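Local coordinates for protein transcriptional regulator, MarR family (PDB 3CDH) that probably binds DNA as a dimeric winged helix-turn-helix transcription factor of the MarR family, regulating gene expression, at residues B[33-38]-B[112-117]; B[39-44]-B[108-113]; B[43-48]-B[75-80]; B[49-54]-B[61-66]. All coordinates share one frame; numbering follows the deposited sequence. Where two conformers were deposited one is given.

Contact 1. Residues B[33-38]-B[112-117]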
loop_
_atom_site.group_PDB
_atom_site.type_symbol
_atom_site.label_atom_id
_atom_site.label_comp_id
_atom_site.label_asym_id
_atom_site.label_seq_id
_atom_site.Cartn_x
_atom_site.Cartn_y
_atom_site.Cartn_z
ATOM N N HIS B 33 11.118 0.170 -6.755
ATOM C CA HIS B 33 11.630 -0.530 -5.602
ATOM C C HIS B 33 12.767 -1.481 -6.007
ATOM O O HIS B 33 13.765 -1.566 -5.303
ATOM C CB HIS B 33 10.525 -1.202 -4.786
ATOM C CG HIS B 33 9.602 -0.239 -4.091
ATOM N ND1 HIS B 33 8.467 -0.651 -3.422
ATOM C CD2 HIS B 33 9.632 1.117 -3.974
ATOM C CE1 HIS B 33 7.844 0.409 -2.918
ATOM N NE2 HIS B 33 8.525 1.494 -3.244
ATOM N N ASP B 34 12.647 -2.139 -7.159
ATOM C CA ASP B 34 13.757 -2.926 -7.730
ATOM C C ASP B 34 15.077 -2.128 -7.774
ATOM O O ASP B 34 16.167 -2.646 -7.452
ATOM C CB ASP B 34 13.436 -3.432 -9.152
ATOM C CG ASP B 34 12.277 -4.433 -9.198
ATOM O OD1 ASP B 34 12.026 -5.137 -8.189
ATOM O OD2 ASP B 34 11.617 -4.522 -10.269
ATOM N N HIS B 35 14.946 -0.872 -8.176
ATOM C CA HIS B 35 16.061 0.029 -8.322
ATOM C C HIS B 35 16.687 0.389 -6.980
ATOM O O HIS B 35 17.909 0.338 -6.825
ATOM C CB HIS B 35 15.603 1.277 -9.076
ATOM C CG HIS B 35 16.681 2.286 -9.287
ATOM N ND1 HIS B 35 17.816 2.015 -10.018
ATOM C CD2 HIS B 35 16.806 3.561 -8.857
ATOM C CE1 HIS B 35 18.603 3.075 -10.018
ATOM N NE2 HIS B 35 18.006 4.032 -9.334
ATOM N N ILE B 36 15.853 0.749 -6.012
ATOM C CA ILE B 36 16.312 1.020 -4.650
ATOM C C ILE B 36 17.082 -0.189 -4.091
ATOM O O ILE B 36 18.167 -0.030 -3.535
ATOM C CB ILE B 36 15.087 1.431 -3.754
ATOM C CG1 ILE B 36 14.957 2.925 -3.760
ATOM C CG2 ILE B 36 15.217 1.093 -2.284
ATOM C CD1 ILE B 36 14.484 3.437 -5.029
ATOM N N ARG B 37 16.498 -1.378 -4.248
ATOM C CA ARG B 37 17.061 -2.627 -3.753
ATOM C C ARG B 37 18.474 -2.796 -4.319
ATOM O O ARG B 37 19.423 -3.044 -3.572
ATOM C CB ARG B 37 16.147 -3.798 -4.140
ATOM C CG ARG B 37 16.199 -5.037 -3.224
ATOM C CD ARG B 37 14.887 -5.882 -3.250
ATOM N NE ARG B 37 13.738 -5.093 -2.799
ATOM C CZ ARG B 37 12.697 -4.771 -3.568
ATOM N NH1 ARG B 37 12.644 -5.205 -4.828
ATOM N NH2 ARG B 37 11.705 -4.021 -3.074
ATOM N N ALA B 38 18.610 -2.604 -5.632
ATOM C CA ALA B 38 19.900 -2.699 -6.320
ATOM C C ALA B 38 20.942 -1.722 -5.785
ATOM O O ALA B 38 22.141 -2.039 -5.761
ATOM C CB ALA B 38 19.728 -2.512 -7.802
ATOM N N GLU B 112 19.162 13.385 -3.937
ATOM C CA GLU B 112 18.952 14.075 -5.187
ATOM C C GLU B 112 19.001 13.138 -6.362
ATOM O O GLU B 112 18.141 13.202 -7.235
ATOM C CB GLU B 112 19.892 15.235 -5.350
ATOM C CG GLU B 112 19.207 16.542 -5.042
ATOM C CD GLU B 112 20.155 17.579 -4.440
ATOM O OE1 GLU B 112 21.358 17.655 -4.832
ATOM O OE2 GLU B 112 19.679 18.333 -3.560
ATOM N N SER B 113 19.956 12.223 -6.377
ATOM C CA SER B 113 20.028 11.365 -7.527
ATOM C C SER B 113 18.891 10.344 -7.540
ATOM O O SER B 113 18.360 10.019 -8.606
ATOM C CB SER B 113 21.410 10.753 -7.691
ATOM O OG SER B 113 21.498 9.556 -6.987
ATOM N N LEU B 114 18.456 9.893 -6.368
ATOM C CA LEU B 114 17.274 9.043 -6.304
ATOM C C LEU B 114 15.996 9.745 -6.733
ATOM O O LEU B 114 15.195 9.183 -7.475
ATOM C CB LEU B 114 17.089 8.495 -4.910
ATOM C CG LEU B 114 18.167 7.496 -4.563
ATOM C CD1 LEU B 114 17.965 7.036 -3.143
ATOM C CD2 LEU B 114 18.126 6.339 -5.536
ATOM N N VAL B 115 15.774 10.962 -6.257
ATOM C CA VAL B 115 14.562 11.666 -6.653
ATOM C C VAL B 115 14.543 11.879 -8.179
ATOM O O VAL B 115 13.508 11.705 -8.839
ATOM C CB VAL B 115 14.357 12.963 -5.844
ATOM C CG1 VAL B 115 13.254 13.815 -6.434
ATOM C CG2 VAL B 115 14.023 12.612 -4.388
ATOM N N ALA B 116 15.703 12.194 -8.745
ATOM C CA ALA B 116 15.825 12.240 -10.198
ATOM C C ALA B 116 15.293 10.950 -10.858
ATOM O O ALA B 116 14.368 11.016 -11.676
ATOM C CB ALA B 116 17.264 12.550 -10.624
ATOM N N SER B 117 15.840 9.790 -10.480
ATOM C CA SER B 117 15.331 8.506 -10.988
ATOM C C SER B 117 13.849 8.330 -10.767
ATOM O O SER B 117 13.125 7.946 -11.691
ATOM C CB SER B 117 16.015 7.340 -10.321
ATOM O OG SER B 117 17.276 7.148 -10.900
HETATM O O HOH W 1 19.334 6.415 -8.711
#
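His35 reaches across to Ser117 where helix 17-38 meets the long helix 105-130, two helices that belong to the all-helical dimerisation part of the MarR fold. The polar ends do not bond directly, since His35 NE2 and Ser117 OG stand 3.6 Å apart. Water 1 joins them instead. It lies at the edge of the imidazole, in the ring plane, 2.8 Å from His35 NE2. CG of His35 is anti to the backbone N (chi1 -180°), which carries the ring out from its helix toward helix 105-130. The hydroxyl and Leu114 CD2 both approach this ring obliquely, with CD2 of Leu114 4.4 Å from His35 NE2. One layer further in, the contact turns apolar. Ile36 and Leu114 incline their ends toward each other without quite touching, and both rest on Trp46 of helix 43-54. On the same helix as Leu114, Val115 packs on Phe12 of the second subunit. The water bridge is completed on the side of helix 105-130 by the hydroxyl of Ser117, whose OG lies 3.1 Å from the oxygen of water 1.

Contact 2. Residues B[39-44]-B[108-113]; sequences QGLRVP and RALAES
The carboxamide of Gln39 meets Leu110 through its oxygen: Leu110 CD1 lies 3.9 Å beyond Gln39 OE1, nearly along the C=O axis. Water 2 approaches Gln39 OE1 from well above the amide plane and donates a weak bond of 2.9 Å to it. Gln39 was modelled in two conformers, and this holds for one of them. The contact ties the turn that leads from helix 17-38 of the dimerisation part into helix 43-54, the first helix of the winged helix-turn-helix domain, to the side of helix 105-130. The Gln39 chain is bent at chi2 (-91°), and it and Leu110 slide past each other in opposite directions. Leu110 holds CG anti to its own backbone N (chi1 176°) and spreads its two methyls over the turn. CD1 touches the amide oxygen, while CD2 of Leu110 lies 4.3 Å from Leu41 CD1. Leu41 also leans on Leu114 and Ile36, and so joins the turn to helices 105-130 and 17-38. The turn itself is tightly organised. Gly40, with positive phi, closes helix 17-38 in a Schellman motif, and Arg42 takes the N-cap position of helix 43-54. The guanidinium of Arg42 pairs with Glu45 and Gln80. On the surface side, the second partner of water 2 is Ser113 OG, at 2.7 Å.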
loop_
_atom_site.group_PDB
_atom_site.type_symbol
_atom_site.label_atom_id
_atom_site.label_comp_id
_atom_site.label_asym_id
_atom_site.label_seq_id
_atom_site.Cartn_x
_atom_site.Cartn_y
_atom_site.Cartn_z
ATOM N N GLN B 39 20.469 -0.549 -5.357
ATOM C CA GLN B 39 21.278 0.503 -4.744
ATOM C C GLN B 39 21.679 0.166 -3.306
ATOM O O GLN B 39 22.301 0.986 -2.639
ATOM C CB GLN B 39 20.484 1.819 -4.710
ATOM C CG GLN B 39 20.380 2.596 -6.007
ATOM C CD GLN B 39 21.509 3.617 -6.152
ATOM O OE1 GLN B 39 21.667 4.523 -5.310
ATOM N NE2 GLN B 39 22.315 3.469 -7.223
ATOM N N GLY B 40 21.316 -1.023 -2.826
ATOM C CA GLY B 40 21.537 -1.422 -1.430
ATOM C C GLY B 40 20.690 -0.728 -0.356
ATOM O O GLY B 40 21.052 -0.738 0.837
ATOM N N LEU B 41 19.576 -0.128 -0.782
ATOM C CA LEU B 41 18.709 0.647 0.085
ATOM C C LEU B 41 17.371 -0.034 0.375
ATOM O O LEU B 41 16.836 -0.760 -0.477
ATOM C CB LEU B 41 18.414 1.997 -0.560
ATOM C CG LEU B 41 19.455 3.069 -0.322
ATOM C CD1 LEU B 41 19.025 4.319 -1.040
ATOM C CD2 LEU B 41 19.566 3.325 1.159
ATOM N N ARG B 42 16.818 0.229 1.560
ATOM C CA ARG B 42 15.489 -0.269 1.904
ATOM C C ARG B 42 14.421 0.775 1.565
ATOM O O ARG B 42 14.689 1.996 1.564
ATOM C CB ARG B 42 15.427 -0.631 3.378
ATOM C CG ARG B 42 16.032 -1.938 3.722
ATOM C CD ARG B 42 16.252 -2.052 5.221
ATOM N NE ARG B 42 16.899 -0.834 5.740
ATOM C CZ ARG B 42 17.050 -0.532 7.038
ATOM N NH1 ARG B 42 17.661 0.612 7.386
ATOM N NH2 ARG B 42 16.597 -1.365 7.987
ATOM N N VAL B 43 13.205 0.306 1.289
ATOM C CA VAL B 43 12.122 1.231 0.922
ATOM C C VAL B 43 11.910 2.347 1.951
ATOM O O VAL B 43 11.818 3.515 1.595
ATOM C CB VAL B 43 10.802 0.497 0.604
ATOM C CG1 VAL B 43 9.638 1.484 0.542
ATOM C CG2 VAL B 43 10.933 -0.244 -0.695
ATOM N N PRO B 44 11.867 2.007 3.233
ATOM C CA PRO B 44 11.698 3.119 4.168
ATOM C C PRO B 44 12.841 4.130 4.088
ATOM O O PRO B 44 12.598 5.332 4.262
ATOM C CB PRO B 44 11.698 2.443 5.538
ATOM C CG PRO B 44 11.473 1.033 5.277
ATOM C CD PRO B 44 11.941 0.707 3.915
ATOM N N ARG B 108 22.082 14.405 1.098
ATOM C CA ARG B 108 21.428 15.263 0.133
ATOM C C ARG B 108 21.825 14.882 -1.291
ATOM O O ARG B 108 21.003 14.936 -2.214
ATOM C CB ARG B 108 21.730 16.725 0.458
ATOM C CG ARG B 108 20.923 17.766 -0.304
ATOM C CD ARG B 108 20.994 19.153 0.387
ATOM N NE ARG B 108 20.030 19.349 1.493
ATOM C CZ ARG B 108 18.690 19.238 1.385
ATOM N NH1 ARG B 108 18.119 18.890 0.225
ATOM N NH2 ARG B 108 17.901 19.448 2.450
ATOM N N ALA B 109 23.062 14.454 -1.473
ATOM C CA ALA B 109 23.504 14.053 -2.813
ATOM C C ALA B 109 22.728 12.816 -3.267
ATOM O O ALA B 109 22.275 12.731 -4.418
ATOM C CB ALA B 109 25.002 13.783 -2.843
ATOM N N LEU B 110 22.581 11.869 -2.339
ATOM C CA LEU B 110 21.994 10.595 -2.639
ATOM C C LEU B 110 20.511 10.795 -2.921
ATOM O O LEU B 110 19.999 10.326 -3.946
ATOM C CB LEU B 110 22.206 9.654 -1.478
ATOM C CG LEU B 110 21.567 8.270 -1.595
ATOM C CD1 LEU B 110 21.912 7.586 -2.930
ATOM C CD2 LEU B 110 21.939 7.378 -0.395
ATOM N N ALA B 111 19.839 11.520 -2.029
ATOM C CA ALA B 111 18.441 11.860 -2.218
ATOM C C ALA B 111 18.239 12.510 -3.558
ATOM O O ALA B 111 17.271 12.209 -4.262
ATOM C CB ALA B 111 17.962 12.778 -1.124
ATOM N N GLU B 112 19.162 13.385 -3.937
ATOM C CA GLU B 112 18.952 14.075 -5.187
ATOM C C GLU B 112 19.001 13.138 -6.362
ATOM O O GLU B 112 18.141 13.202 -7.235
ATOM C CB GLU B 112 19.892 15.235 -5.350
ATOM C CG GLU B 112 19.207 16.542 -5.042
ATOM C CD GLU B 112 20.155 17.579 -4.440
ATOM O OE1 GLU B 112 21.358 17.655 -4.832
ATOM O OE2 GLU B 112 19.679 18.333 -3.560
ATOM N N SER B 113 19.956 12.223 -6.377
ATOM C CA SER B 113 20.028 11.365 -7.527
ATOM C C SER B 113 18.891 10.344 -7.540
ATOM O O SER B 113 18.360 10.019 -8.606
ATOM C CB SER B 113 21.410 10.753 -7.691
ATOM O OG SER B 113 21.498 9.556 -6.987
HETATM O O HOH W 2 21.250 6.853 -6.961
#

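Contact 3. Residues B[43-48]-B[75-80]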
loop_
_atom_site.group_PDB
_atom_site.type_symbol
_atom_site.label_atom_id
_atom_site.label_comp_id
_atom_site.label_asym_id
_atom_site.label_seq_id
_atom_site.Cartn_x
_atom_site.Cartn_y
_atom_site.Cartn_z
ATOM N N VAL B 43 13.205 0.306 1.289
ATOM C CA VAL B 43 12.122 1.231 0.922
ATOM C C VAL B 43 11.910 2.347 1.951
ATOM O O VAL B 43 11.818 3.515 1.595
ATOM C CB VAL B 43 10.802 0.497 0.604
ATOM C CG1 VAL B 43 9.638 1.484 0.542
ATOM C CG2 VAL B 43 10.933 -0.244 -0.695
ATOM N N PRO B 44 11.867 2.007 3.233
ATOM C CA PRO B 44 11.698 3.119 4.168
ATOM C C PRO B 44 12.841 4.130 4.088
ATOM O O PRO B 44 12.598 5.332 4.262
ATOM C CB PRO B 44 11.698 2.443 5.538
ATOM C CG PRO B 44 11.473 1.033 5.277
ATOM C CD PRO B 44 11.941 0.707 3.915
ATOM N N GLU B 45 14.077 3.661 3.853
ATOM C CA GLU B 45 15.212 4.591 3.771
ATOM C C GLU B 45 15.002 5.554 2.611
ATOM O O GLU B 45 15.152 6.758 2.762
ATOM C CB GLU B 45 16.530 3.864 3.657
ATOM C CG GLU B 45 17.331 3.826 4.935
ATOM C CD GLU B 45 18.316 2.674 4.979
ATOM O OE1 GLU B 45 19.207 2.633 5.865
ATOM O OE2 GLU B 45 18.196 1.767 4.123
ATOM N N TRP B 46 14.570 5.047 1.467
ATOM C CA TRP B 46 14.343 5.933 0.339
ATOM C C TRP B 46 13.249 6.960 0.640
ATOM O O TRP B 46 13.354 8.134 0.244
ATOM C CB TRP B 46 14.076 5.119 -0.924
ATOM C CG TRP B 46 12.962 5.595 -1.741
ATOM C CD1 TRP B 46 11.735 5.016 -1.837
ATOM C CD2 TRP B 46 12.936 6.738 -2.599
ATOM N NE1 TRP B 46 10.944 5.715 -2.709
ATOM C CE2 TRP B 46 11.650 6.780 -3.195
ATOM C CE3 TRP B 46 13.865 7.725 -2.932
ATOM C CZ2 TRP B 46 11.261 7.778 -4.091
ATOM C CZ3 TRP B 46 13.479 8.731 -3.829
ATOM C CH2 TRP B 46 12.184 8.750 -4.390
ATOM N N ARG B 47 12.213 6.533 1.351
ATOM C CA ARG B 47 11.120 7.436 1.639
ATOM C C ARG B 47 11.605 8.566 2.522
ATOM O O ARG B 47 11.246 9.732 2.293
ATOM C CB ARG B 47 9.955 6.708 2.277
ATOM C CG ARG B 47 9.293 5.781 1.306
ATOM C CD ARG B 47 8.174 5.009 1.929
ATOM N NE ARG B 47 7.423 4.267 0.918
ATOM C CZ ARG B 47 6.406 3.444 1.196
ATOM N NH1 ARG B 47 6.011 3.254 2.468
ATOM N NH2 ARG B 47 5.786 2.810 0.204
ATOM N N VAL B 48 12.437 8.244 3.514
ATOM C CA VAL B 48 12.995 9.295 4.344
ATOM C C VAL B 48 13.752 10.284 3.461
ATOM O O VAL B 48 13.556 11.508 3.594
ATOM C CB VAL B 48 13.910 8.773 5.423
ATOM C CG1 VAL B 48 14.860 9.890 5.895
ATOM C CG2 VAL B 48 13.082 8.240 6.557
ATOM N N THR B 75 11.879 5.427 13.800
ATOM C CA THR B 75 13.035 5.964 14.460
ATOM C C THR B 75 14.224 5.000 14.450
ATOM O O THR B 75 15.366 5.446 14.349
ATOM C CB THR B 75 12.675 6.650 15.813
ATOM O OG1 THR B 75 13.462 6.120 16.873
ATOM C CG2 THR B 75 11.277 6.417 16.130
ATOM N N ARG B 76 13.955 3.691 14.476
ATOM C CA ARG B 76 15.010 2.708 14.297
ATOM C C ARG B 76 15.672 2.949 12.961
ATOM O O ARG B 76 16.915 3.004 12.869
ATOM C CB ARG B 76 14.503 1.282 14.436
ATOM C CG ARG B 76 14.545 0.810 15.904
ATOM C CD ARG B 76 14.026 -0.632 16.154
ATOM N NE ARG B 76 12.734 -0.930 15.491
ATOM C CZ ARG B 76 11.529 -0.960 16.086
ATOM N NH1 ARG B 76 11.400 -0.685 17.387
ATOM N NH2 ARG B 76 10.436 -1.256 15.369
ATOM N N ILE B 77 14.839 3.191 11.949
ATOM C CA ILE B 77 15.365 3.471 10.631
ATOM C C ILE B 77 16.156 4.749 10.570
ATOM O O ILE B 77 17.286 4.744 10.059
ATOM C CB ILE B 77 14.316 3.405 9.544
ATOM C CG1 ILE B 77 14.193 1.949 9.147
ATOM C CG2 ILE B 77 14.780 4.155 8.304
ATOM C CD1 ILE B 77 12.855 1.590 8.790
ATOM N N VAL B 78 15.601 5.832 11.102
ATOM C CA VAL B 78 16.317 7.072 11.060
ATOM C C VAL B 78 17.621 6.911 11.815
ATOM O O VAL B 78 18.644 7.359 11.326
ATOM C CB VAL B 78 15.500 8.233 11.603
ATOM C CG1 VAL B 78 16.387 9.433 11.877
ATOM C CG2 VAL B 78 14.367 8.590 10.602
ATOM N N ASP B 79 17.620 6.249 12.973
ATOM C CA ASP B 79 18.887 6.051 13.682
ATOM C C ASP B 79 19.947 5.372 12.832
ATOM O O ASP B 79 21.144 5.695 12.930
ATOM C CB ASP B 79 18.716 5.198 14.916
ATOM C CG ASP B 79 17.932 5.887 15.996
ATOM O OD1 ASP B 79 17.835 7.139 16.014
ATOM O OD2 ASP B 79 17.391 5.139 16.834
ATOM N N GLN B 80 19.519 4.416 12.021
ATOM C CA GLN B 80 20.474 3.662 11.207
ATOM C C GLN B 80 21.084 4.563 10.148
ATOM O O GLN B 80 22.286 4.499 9.905
ATOM C CB GLN B 80 19.811 2.459 10.553
ATOM C CG GLN B 80 19.424 1.423 11.531
ATOM C CD GLN B 80 18.662 0.293 10.878
ATOM O OE1 GLN B 80 17.783 0.516 10.025
ATOM N NE2 GLN B 80 19.010 -0.942 11.255
#
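Ile77 projects from helix 71-84 straight at the first turns of helix 43-54, and its branches divide the work of the contact. From CB, which points toward the opposite helix, the chain forks. CG2, anti to the backbone N, runs inward and comes 4.2 Å from Glu45 CG, touching the aliphatic part of that side chain. The other branch, CG1, lies alongside Arg42. It ends in CD1 on the proline ring of Pro44, with Ile77 CD1 3.6 Å from Pro44 CB and 3.8 Å from Pro44 CG. The two side chains cross there at about a right angle. A turn further along helix 43-54, Val48 meets the residue that follows Ile77, methyl to methyl: Val48 CG2 and Val78 CG2 are 4.3 Å apart, and Val78 also leans on Val87 and Arg89 of the wing. The carboxylate of Glu45 lies at the margin, where its OE1 forms a salt bridge with Arg84. This charged pair borders the apolar patch, and the arginine probably helps to keep the buried glutamate ionised. The axes of segments 43-48 and 75-80 approach to 10.1 Å with a signed crossing angle of -75°, steep enough to confine the packing to a few residues around the Glu45-Ile77 pair. In the winged helix-turn-helix of MarR proteins, helix 71-84 corresponds to the recognition helix, expected to enter the DNA major groove, and this interface seats it on helix 43-54.

Contact 4. Residues B[49-54]-B[61-66]; sequences LACLVD and TRLAKL
Cys51 and Leu63 mark the nearest approach of segments 49-54 and 61-66, with 7.0 Å between Cys51 CA and Leu63 CA, the axes of these two helical segments being 10.3 Å apart and their N-to-C directions 124° from each other. Cys51 lies between two leucines of the facing helix. Its CB meets Leu63 CD1 at 3.4 Å, and Cys51 SG sits 3.7 Å from Leu66 CB. The sulfur is anti to the carbonyl carbon (chi1 -63°), a turn that carries it to the Leu66 side while CB stays over Leu63. Leu63 CD1 and Leu66 CD1 each lie 4.0 Å from Cys51 SG, so the sulfur is in touch with both leucines. Leu63 CD1 has a further neighbour in Leu52 CD2, 4.2 Å away. Helix 60-67 corresponds to the first helix of the helix-turn-helix in the MarR fold, and through these side chains it lies against the end of helix 43-54. Met58, on the short strand 58-59 leading into it, touches Cys51, Leu52, Leu63 and Leu66 alike, and Val101 of strand 100-103 adds to the cluster from the sheet, against both Leu52 and Leu63. The second subunit comes in as well, its Val13 against Cys51 and its Tyr19 against Leu66. A bound glycerol, probably from the crystallisation liquor, is hydrogen-bonded to the backbone O of Leu66.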
loop_
_atom_site.group_PDB
_atom_site.type_symbol
_atom_site.label_atom_id
_atom_site.label_comp_id
_atom_site.label_asym_id
_atom_site.label_seq_id
_atom_site.Cartn_x
_atom_site.Cartn_y
_atom_site.Cartn_z
ATOM N N LEU B 49 14.586 9.760 2.555
ATOM C CA LEU B 49 15.302 10.616 1.611
ATOM C C LEU B 49 14.359 11.412 0.730
ATOM O O LEU B 49 14.545 12.625 0.535
ATOM C CB LEU B 49 16.267 9.816 0.750
ATOM C CG LEU B 49 17.411 9.130 1.491
ATOM C CD1 LEU B 49 18.122 8.267 0.498
ATOM C CD2 LEU B 49 18.384 10.118 2.130
ATOM N N ALA B 50 13.333 10.750 0.207
ATOM C CA ALA B 50 12.351 11.463 -0.597
ATOM C C ALA B 50 11.703 12.618 0.202
ATOM O O ALA B 50 11.558 13.743 -0.320
ATOM C CB ALA B 50 11.334 10.510 -1.155
ATOM N N CYS B 51 11.365 12.376 1.469
ATOM C CA CYS B 51 10.761 13.450 2.282
ATOM C C CYS B 51 11.690 14.580 2.607
ATOM O O CYS B 51 11.226 15.679 2.849
ATOM C CB CYS B 51 10.255 12.946 3.617
ATOM S SG CYS B 51 8.995 11.776 3.456
ATOM N N LEU B 52 12.989 14.310 2.677
ATOM C CA LEU B 52 13.909 15.340 3.150
ATOM C C LEU B 52 14.570 16.129 2.038
ATOM O O LEU B 52 15.236 17.110 2.312
ATOM C CB LEU B 52 14.952 14.774 4.115
ATOM C CG LEU B 52 14.454 14.247 5.456
ATOM C CD1 LEU B 52 15.619 13.690 6.182
ATOM C CD2 LEU B 52 13.820 15.322 6.290
ATOM N N VAL B 53 14.389 15.703 0.793
ATOM C CA VAL B 53 15.018 16.384 -0.325
ATOM C C VAL B 53 14.605 17.863 -0.436
ATOM O O VAL B 53 15.485 18.704 -0.539
ATOM C CB VAL B 53 14.848 15.603 -1.640
ATOM C CG1 VAL B 53 13.510 15.884 -2.283
ATOM C CG2 VAL B 53 15.982 15.914 -2.589
ATOM N N ASP B 54 13.305 18.190 -0.379
ATOM C CA ASP B 54 12.890 19.610 -0.404
ATOM C C ASP B 54 13.035 20.270 0.935
ATOM O O ASP B 54 13.585 21.350 1.011
ATOM C CB ASP B 54 11.439 19.850 -0.792
ATOM C CG ASP B 54 10.959 18.925 -1.834
ATOM O OD1 ASP B 54 10.991 19.290 -3.042
ATOM O OD2 ASP B 54 10.543 17.830 -1.421
ATOM N N THR B 61 8.130 12.444 13.739
ATOM C CA THR B 61 6.721 12.079 13.730
ATOM C C THR B 61 6.068 12.366 12.369
ATOM O O THR B 61 5.235 11.575 11.901
ATOM C CB THR B 61 5.954 12.717 14.903
ATOM O OG1 THR B 61 6.035 14.135 14.795
ATOM C CG2 THR B 61 6.581 12.315 16.259
ATOM N N ARG B 62 6.446 13.471 11.727
ATOM C CA ARG B 62 5.927 13.769 10.384
ATOM C C ARG B 62 6.553 12.826 9.350
ATOM O O ARG B 62 5.876 12.348 8.430
ATOM C CB ARG B 62 6.128 15.247 10.000
ATOM C CG ARG B 62 5.776 15.630 8.540
ATOM C CD ARG B 62 4.269 15.923 8.290
ATOM N NE ARG B 62 4.005 16.366 6.906
ATOM C CZ ARG B 62 2.834 16.262 6.268
ATOM N NH1 ARG B 62 1.771 15.735 6.869
ATOM N NH2 ARG B 62 2.732 16.676 5.009
ATOM N N LEU B 63 7.842 12.553 9.504
ATOM C CA LEU B 63 8.504 11.615 8.626
ATOM C C LEU B 63 7.770 10.282 8.687
ATOM O O LEU B 63 7.521 9.666 7.649
ATOM C CB LEU B 63 9.945 11.429 9.071
ATOM C CG LEU B 63 11.153 11.450 8.162
ATOM C CD1 LEU B 63 10.986 12.231 6.873
ATOM C CD2 LEU B 63 12.198 12.099 9.033
ATOM N N ALA B 64 7.403 9.850 9.894
ATOM C CA ALA B 64 6.652 8.614 10.041
ATOM C C ALA B 64 5.315 8.644 9.272
ATOM O O ALA B 64 5.033 7.765 8.460
ATOM C CB ALA B 64 6.459 8.267 11.486
ATOM N N LYS B 65 4.516 9.673 9.485
ATOM C CA LYS B 65 3.274 9.776 8.764
ATOM C C LYS B 65 3.458 9.819 7.247
ATOM O O LYS B 65 2.715 9.153 6.528
ATOM C CB LYS B 65 2.444 10.952 9.280
ATOM C CG LYS B 65 2.004 10.735 10.727
ATOM C CD LYS B 65 1.245 11.946 11.284
ATOM C CE LYS B 65 1.395 12.052 12.830
ATOM N NZ LYS B 65 0.221 12.730 13.511
ATOM N N LEU B 66 4.438 10.564 6.750
ATOM C CA LEU B 66 4.662 10.594 5.300
ATOM C C LEU B 66 5.135 9.274 4.786
ATOM O O LEU B 66 4.796 8.894 3.677
ATOM C CB LEU B 66 5.622 11.693 4.879
ATOM C CG LEU B 66 5.035 13.095 5.084
ATOM C CD1 LEU B 66 6.073 14.154 4.793
ATOM C CD2 LEU B 66 3.775 13.328 4.242
#

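In the fold
From the N terminus, helix 17-38 opens the outermost loop, which contact 1 closes some 74 residues later on helix 105-130. Contact 2 starts in the following turn and ends on the same helix, sharing Glu112 and Ser113 with contact 1, so its loop nests just inside. Contact 3 leaves from the same start as contact 2, sharing Val43 and Pro44, and returns already at helix 71-84. Contact 4 is the innermost, from the end of helix 43-54 to helix 60-67. No loops cross. Helix 43-54 is shared by contacts 3 and 4, which set the two helices of the helix-turn-helix against it, while contacts 1 and 2 join the preceding helix and turn to helix 105-130.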